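Local coordinates for protein aclacinomycin oxidoreductase (AknOx) (Streptomyces galilaeus, PDB 2IPI) that oxidises the terminal sugar of aclacinomycin antibiotics in two successive steps, using a bicovalently attached FAD and molecular oxygen, at residues 51-56 against 357-362. Numbering follows the deposited sequence.
Sequences RFRGRP and GFDRTK. With AKY (methyl (2S,4R)-2-ethyl-2,5,7-trihydroxy-6,11-dioxo-4-{[2,3,6-trideoxy-4-O-{2,6-dideoxy-4-O-[(2S,6S)-6-methyl-5-oxotetrahydro-2h -pyran-2-yl]-alpha-D-lyxo-hexopyranosyl}-3-(dimethylamino)-D-ribo-hexopyranosyl]oxy}-1,2,3,4,6,11-hexahydrotetracene-1-c arboxylate), chain E.
A bend at chi3 (65°) of Arg51, after an extended chi2, turns its guanidinium toward strand 360-362, while Arg360 runs extended from CG to NE and lays one guanidinium face over the backbone of Arg51. Arg51 NH1 donates to Thr361 O (2.8 Å), with the acceptor near the guanidinium plane and an N-H...O angle of 152°. Arginine suits this place because its long chain carries an N-H to the carbonyl; Phe52 CZ lies 3.6 Å above the guanidinium plane of Arg51 and covers one face. The two arginines approach closely, Arg51 CG lying 3.1 Å from Arg360 NH2, whose charge has a long, weak ion pair with Asp434. A water weakly links Arg51 O to Arg360 NH1. Lys362 NZ, another nearby positive charge, is engaged by Glu92 and Asp471. On the ligand side, the flat ring of Phe358 lies with one face against the tetracyclic aglycone, AKY C17 being 3.3 Å above its centre. Thr361 CG2 faces an N-methyl of the dimethylamino sugar (AKY C51, 3.9 Å), and its hydroxyl bonds to Asn49. The contact thus joins the loop between helix 40-44 and strand 58-61 to edge strand 360-368, which pairs with strand 420-428, while Leu438 of helix 434-448 touches Arg51 and Lys362.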
loop_
_atom_site.group_PDB
_atom_site.type_symbol
_atom_site.label_atom_id
_atom_site.label_comp_id
_atom_site.label_asym_id
_atom_site.label_seq_id
_atom_site.Cartn_x
_atom_site.Cartn_y
_atom_site.Cartn_z
ATOM N N ARG A 51 5.158 -1.626 18.124
ATOM C CA ARG A 51 4.812 -2.935 18.632
ATOM C C ARG A 51 5.923 -3.959 18.393
ATOM O O ARG A 51 6.098 -4.858 19.212
ATOM C CB ARG A 51 3.534 -3.496 17.992
ATOM C CG ARG A 51 2.254 -2.897 18.534
ATOM C CD ARG A 51 1.015 -3.381 17.837
ATOM N NE ARG A 51 0.733 -4.818 18.005
ATOM C CZ ARG A 51 0.197 -5.539 17.029
ATOM N NH1 ARG A 51 -0.124 -4.985 15.860
ATOM N NH2 ARG A 51 -0.057 -6.836 17.176
ATOM N N PHE A 52 6.653 -3.844 17.290
ATOM C CA PHE A 52 7.648 -4.874 16.973
ATOM C C PHE A 52 9.046 -4.276 16.823
ATOM O O PHE A 52 9.268 -3.359 16.023
ATOM C CB PHE A 52 7.289 -5.635 15.706
ATOM C CG PHE A 52 5.832 -5.955 15.458
ATOM C CD1 PHE A 52 5.036 -5.036 14.810
ATOM C CD2 PHE A 52 5.258 -7.157 15.860
ATOM C CE1 PHE A 52 3.702 -5.307 14.557
ATOM C CE2 PHE A 52 3.923 -7.426 15.623
ATOM C CZ PHE A 52 3.138 -6.496 14.978
ATOM N N ARG A 53 9.984 -4.818 17.600
ATOM C CA ARG A 53 11.366 -4.342 17.601
ATOM C C ARG A 53 12.350 -5.499 17.461
ATOM O O ARG A 53 12.286 -6.472 18.208
ATOM C CB ARG A 53 11.596 -3.492 18.863
ATOM C CG ARG A 53 10.730 -2.220 18.808
ATOM C CD ARG A 53 11.444 -1.121 18.055
ATOM N NE ARG A 53 10.782 0.161 18.001
ATOM C CZ ARG A 53 10.235 0.798 16.979
ATOM N NH1 ARG A 53 10.219 0.283 15.758
ATOM N NH2 ARG A 53 9.665 1.993 17.148
ATOM N N GLY A 54 13.236 -5.391 16.473
ATOM C CA GLY A 54 14.108 -6.455 15.998
ATOM C C GLY A 54 15.165 -6.862 16.986
ATOM O O GLY A 54 15.481 -6.107 17.909
ATOM N N ARG A 55 15.745 -8.037 16.918
ATOM C CA ARG A 55 16.926 -8.324 17.723
ATOM C C ARG A 55 17.907 -9.211 16.964
ATOM O O ARG A 55 18.264 -10.272 17.442
ATOM C CB ARG A 55 16.527 -8.989 19.042
ATOM N N PRO A 56 18.295 -8.794 15.745
ATOM C CA PRO A 56 19.153 -9.666 14.938
ATOM C C PRO A 56 20.594 -9.597 15.424
ATOM O O PRO A 56 21.007 -8.673 16.136
ATOM C CB PRO A 56 19.025 -9.086 13.530
ATOM C CG PRO A 56 18.748 -7.637 13.758
ATOM C CD PRO A 56 18.055 -7.505 15.079
ATOM N N GLY A 357 3.399 10.240 18.855
ATOM C CA GLY A 357 3.695 9.376 19.991
ATOM C C GLY A 357 2.918 8.078 19.961
ATOM O O GLY A 357 3.360 7.029 20.429
ATOM N N PHE A 358 1.720 8.130 19.398
ATOM C CA PHE A 358 0.883 6.932 19.306
ATOM C C PHE A 358 1.409 6.053 18.173
ATOM O O PHE A 358 0.919 6.129 17.055
ATOM C CB PHE A 358 -0.580 7.270 19.077
ATOM C CG PHE A 358 -1.127 8.370 19.967
ATOM C CD1 PHE A 358 -1.680 8.104 21.200
ATOM C CD2 PHE A 358 -1.057 9.688 19.531
ATOM C CE1 PHE A 358 -2.179 9.112 22.005
ATOM C CE2 PHE A 358 -1.571 10.707 20.311
ATOM C CZ PHE A 358 -2.126 10.419 21.543
ATOM N N ASP A 359 2.421 5.243 18.497
ATOM C CA ASP A 359 3.148 4.555 17.436
ATOM C C ASP A 359 2.732 3.090 17.287
ATOM O O ASP A 359 3.207 2.447 16.341
ATOM C CB ASP A 359 4.652 4.653 17.661
ATOM C CG ASP A 359 5.128 3.904 18.890
ATOM O OD1 ASP A 359 6.358 3.755 19.067
ATOM O OD2 ASP A 359 4.295 3.480 19.716
ATOM N N ARG A 360 1.873 2.601 18.172
ATOM C CA ARG A 360 1.430 1.216 18.095
ATOM C C ARG A 360 0.163 1.093 17.254
ATOM O O ARG A 360 -0.793 1.833 17.509
ATOM C CB ARG A 360 1.187 0.638 19.494
ATOM C CG ARG A 360 2.365 0.638 20.444
ATOM C CD ARG A 360 2.188 -0.479 21.480
ATOM N NE ARG A 360 3.452 -0.916 22.045
ATOM C CZ ARG A 360 4.060 -2.084 21.990
ATOM N NH1 ARG A 360 5.230 -2.232 22.606
ATOM N NH2 ARG A 360 3.562 -3.126 21.347
ATOM N N THR A 361 0.129 0.197 16.272
ATOM C CA THR A 361 -1.029 0.027 15.411
ATOM C C THR A 361 -1.335 -1.433 15.063
ATOM O O THR A 361 -0.486 -2.312 15.050
ATOM C CB THR A 361 -0.882 0.759 14.055
ATOM O OG1 THR A 361 0.172 0.107 13.317
ATOM C CG2 THR A 361 -0.476 2.210 14.215
ATOM N N LYS A 362 -2.595 -1.672 14.757
ATOM C CA LYS A 362 -3.113 -2.883 14.156
ATOM C C LYS A 362 -4.090 -2.533 13.051
ATOM O O LYS A 362 -5.004 -1.735 13.292
ATOM C CB LYS A 362 -3.777 -3.782 15.209
ATOM C CG LYS A 362 -4.291 -5.113 14.693
ATOM C CD LYS A 362 -3.439 -5.759 13.632
ATOM C CE LYS A 362 -2.980 -7.185 13.850
ATOM N NZ LYS A 362 -2.827 -7.891 12.535
HETATM O O15 AKY E . -3.725 3.073 1.883
HETATM C C42 AKY E . -3.326 3.728 2.862
HETATM C C40 AKY E . -3.554 5.259 2.824
HETATM C C38 AKY E . -3.172 5.980 4.052
HETATM C C39 AKY E . -2.911 3.090 4.251
HETATM C C41 AKY E . -3.341 2.050 4.982
HETATM O O14 AKY E . -2.178 3.945 5.098
HETATM C C37 AKY E . -2.819 5.202 5.271
HETATM O O13 AKY E . -2.136 6.048 6.161
HETATM C C35 AKY E . -2.451 5.889 7.513
HETATM C C34 AKY E . -3.311 7.033 8.060
HETATM C C36 AKY E . -4.170 7.599 7.067
HETATM O O11 AKY E . -2.525 8.142 8.759
HETATM C C33 AKY E . -1.218 5.612 8.354
HETATM O O12 AKY E . -0.333 4.455 7.923
HETATM C C32 AKY E . -0.541 6.762 8.767
HETATM C C31 AKY E . -1.357 7.591 9.561
HETATM O O7 AKY E . -3.884 9.909 15.076
HETATM C C7 AKY E . -2.961 10.509 15.987
HETATM C C8 AKY E . -2.556 11.837 15.477
HETATM C C9 AKY E . -3.602 12.869 15.812
HETATM O O9 AKY E . -4.816 12.343 15.398
HETATM C C13 AKY E . -3.230 14.153 15.162
HETATM C C14 AKY E . -3.236 13.838 13.664
HETATM C C20 AKY E . -3.681 10.611 17.293
HETATM C C19 AKY E . -4.054 11.815 17.896
HETATM C C10 AKY E . -3.550 13.094 17.274
HETATM C C11 AKY E . -4.673 11.822 19.146
HETATM C C18 AKY E . -4.915 10.627 19.822
HETATM C C17 AKY E . -4.541 9.411 19.237
HETATM C C6 AKY E . -3.943 9.427 17.982
HETATM O O6 AKY E . -3.566 8.273 17.392
HETATM C C12 AKY E . -5.491 10.660 21.113
HETATM O O3 AKY E . -5.843 11.733 21.649
HETATM C C15 AKY E . -5.666 9.444 21.819
HETATM C C1 AKY E . -6.170 9.480 23.118
HETATM C C2 AKY E . -6.316 8.320 23.879
HETATM C C3 AKY E . -5.953 7.105 23.299
HETATM C C16 AKY E . -5.286 8.216 21.234
HETATM C C5 AKY E . -4.722 8.196 19.939
HETATM O O5 AKY E . -4.310 7.171 19.361
HETATM C C4 AKY E . -5.449 7.053 22.001
HETATM O O4 AKY E . -5.104 5.836 21.508
HETATM O O18 AKY E . -1.846 7.012 10.781
HETATM C C45 AKY E . -3.296 8.798 14.384
HETATM C C43 AKY E . -2.114 13.281 17.756
HETATM O O16 AKY E . -1.371 12.315 17.965
HETATM O O17 AKY E . -1.618 14.530 17.995
HETATM C C44 AKY E . -1.232 14.586 19.374
HETATM O O19 AKY E . -2.068 9.108 13.772
HETATM C C47 AKY E . -3.654 7.320 12.366
HETATM N N11 AKY E . -3.729 5.857 12.529
HETATM C C52 AKY E . -4.726 5.122 11.828
HETATM C C51 AKY E . -2.516 5.145 12.752
HETATM C C46 AKY E . -4.297 8.286 13.353
HETATM C C48 AKY E . -2.460 7.969 11.664
HETATM C C49 AKY E . -1.428 8.413 12.687
HETATM C C50 AKY E . -0.161 7.583 12.925
HETATM O O HOH W 1 7.300 -3.332 21.144
#